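Local atomic coordinates of putative DNA-binding protein (Ralstonia eutropha, PDB entry 3HWU), a protein that is of unknown function but carries a Plants and Prokaryotes Conserved (PCC) domain and is thought to bind DNA. Residues M49-F54 with G110-T115. Sequence-based numbering, arbitrary orientation.
Sequences MSEATF and GLTVGT
T112 N gives a nearly straight hydrogen bond to E51 O (2.9 Å, 166° at the hydrogen), and T53 N does the same to G110 O at 2.9 Å. The return bond from G110 N to T53 O is weak. Strands 51-58 and 103-114 thus run antiparallel, with A52 and L111 as a non-hydrogen-bonded pair. Where the chain turns its corner at S50 the register slips by one: S50 and E51 both face T112 in a classic beta bulge, and S50 N reaches T112 O only through a weak, bent bond (124°). The strands are neighbours in the large antiparallel sheet of the PCC domain, with strand 63-70 beyond 51-58.

Apolar contacts gather on the face of A52 and L111. The selenomethionine M49 bends at chi2 (-59°), which brings SE to 3.8 Å from L111 CD1, the two side chains crossing at a slant; A52 CB meets L111 CB at 4.1 Å. V25 of helix 25-35 touches both M49 and L111.

The opposite face carries E51, T53 and T112. E51 CG, in the conformer given, lies 4.0 Å from T112 CB, the two side chains pointing the same way. A water bridges S50 OG and V113 O, while T53 OG1 is hydrogen-bonded to T68 OG1.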
loop_
_atom_site.group_PDB
_atom_site.type_symbol
_atom_site.label_atom_id
_atom_site.label_comp_id
_atom_site.label_asym_id
_atom_site.label_seq_id
_atom_site.Cartn_x
_atom_site.Cartn_y
_atom_site.Cartn_z
HETATM N N MSE A 49 15.945 -4.559 1.063
HETATM C CA MSE A 49 16.824 -3.561 1.695
HETATM C C MSE A 49 17.999 -4.182 2.446
HETATM O O MSE A 49 17.818 -5.073 3.262
HETATM C CB MSE A 49 16.020 -2.751 2.680
HETATM C CG MSE A 49 14.809 -2.030 2.070
HETATM SE SE MSE A 49 15.267 -0.804 0.674
HETATM C CE MSE A 49 13.680 -1.054 -0.358
ATOM N N SER A 50 19.207 -3.706 2.199
ATOM C CA SER A 50 20.323 -4.069 3.066
ATOM C C SER A 50 20.164 -3.470 4.467
ATOM O O SER A 50 20.561 -4.085 5.465
ATOM C CB SER A 50 21.637 -3.628 2.465
ATOM O OG SER A 50 21.629 -2.255 2.137
ATOM N N GLU A 51 19.554 -2.297 4.548
ATOM C CA GLU A 51 19.185 -1.782 5.850
ATOM C C GLU A 51 17.993 -0.866 5.720
ATOM O O GLU A 51 17.827 -0.195 4.710
ATOM C CB GLU A 51 20.327 -1.071 6.520
ATOM C CG GLU A 51 20.912 -0.022 5.698
ATOM C CD GLU A 51 22.046 0.701 6.416
ATOM O OE1 GLU A 51 21.761 1.643 7.185
ATOM O OE2 GLU A 51 23.207 0.313 6.199
ATOM N N ALA A 52 17.168 -0.897 6.757
ATOM C CA ALA A 52 15.998 -0.053 6.881
ATOM C C ALA A 52 15.966 0.409 8.333
ATOM O O ALA A 52 15.921 -0.408 9.243
ATOM C CB ALA A 52 14.738 -0.798 6.498
ATOM N N THR A 53 15.899 1.716 8.528
ATOM C CA THR A 53 15.877 2.345 9.855
ATOM C C THR A 53 14.562 3.078 10.049
ATOM O O THR A 53 14.187 3.914 9.240
ATOM C CB THR A 53 17.069 3.289 10.040
ATOM O OG1 THR A 53 18.284 2.560 9.832
ATOM C CG2 THR A 53 17.073 3.946 11.421
ATOM N N PHE A 54 13.880 2.727 11.133
ATOM C CA PHE A 54 12.627 3.316 11.531
ATOM C C PHE A 54 12.835 4.148 12.786
ATOM O O PHE A 54 13.813 3.980 13.515
ATOM C CB PHE A 54 11.643 2.184 11.813
ATOM C CG PHE A 54 11.384 1.333 10.592
ATOM C CD1 PHE A 54 10.391 1.698 9.700
ATOM C CD2 PHE A 54 12.171 0.224 10.305
ATOM C CE1 PHE A 54 10.147 0.957 8.586
ATOM C CE2 PHE A 54 11.914 -0.520 9.159
ATOM C CZ PHE A 54 10.903 -0.130 8.302
ATOM N N GLY A 110 15.358 6.154 7.075
ATOM C CA GLY A 110 16.248 5.943 5.927
ATOM C C GLY A 110 16.282 4.463 5.576
ATOM O O GLY A 110 15.925 3.614 6.399
ATOM N N LEU A 111 16.639 4.164 4.337
ATOM C CA LEU A 111 16.740 2.794 3.884
ATOM C C LEU A 111 17.535 2.738 2.596
ATOM O O LEU A 111 17.550 3.707 1.816
ATOM C CB LEU A 111 15.359 2.113 3.751
ATOM C CG LEU A 111 14.395 2.624 2.693
ATOM C CD1 LEU A 111 13.139 1.734 2.631
ATOM C CD2 LEU A 111 13.949 4.092 2.895
ATOM N N THR A 112 18.223 1.603 2.450
ATOM C CA THR A 112 19.177 1.370 1.385
ATOM C C THR A 112 18.860 0.041 0.706
ATOM O O THR A 112 18.729 -0.982 1.380
ATOM C CB THR A 112 20.624 1.340 1.915
ATOM O OG1 THR A 112 20.907 2.574 2.585
ATOM C CG2 THR A 112 21.627 1.133 0.796
ATOM N N VAL A 113 18.765 0.064 -0.628
ATOM C CA VAL A 113 18.497 -1.142 -1.396
ATOM C C VAL A 113 19.668 -2.119 -1.247
ATOM O O VAL A 113 20.849 -1.718 -1.364
ATOM C CB VAL A 113 18.297 -0.828 -2.882
ATOM C CG1 VAL A 113 18.038 -2.060 -3.734
ATOM C CG2 VAL A 113 17.155 0.218 -3.067
ATOM N N GLY A 114 19.334 -3.387 -1.032
ATOM C CA GLY A 114 20.320 -4.443 -0.903
ATOM C C GLY A 114 20.552 -5.176 -2.190
ATOM O O GLY A 114 20.552 -4.590 -3.282
ATOM N N THR A 115 20.749 -6.476 -2.076
ATOM C CA THR A 115 20.958 -7.267 -3.292
ATOM C C THR A 115 19.580 -7.560 -3.941
ATOM O O THR A 115 18.996 -8.637 -3.845
ATOM C CB THR A 115 21.741 -8.502 -2.996
ATOM O OG1 THR A 115 21.030 -9.235 -2.032
ATOM C CG2 THR A 115 23.160 -8.173 -2.467
HETATM O O HOH W 1 23.470 -2.270 -0.323
HETATM O O HOH W 2 19.869 3.381 5.018
#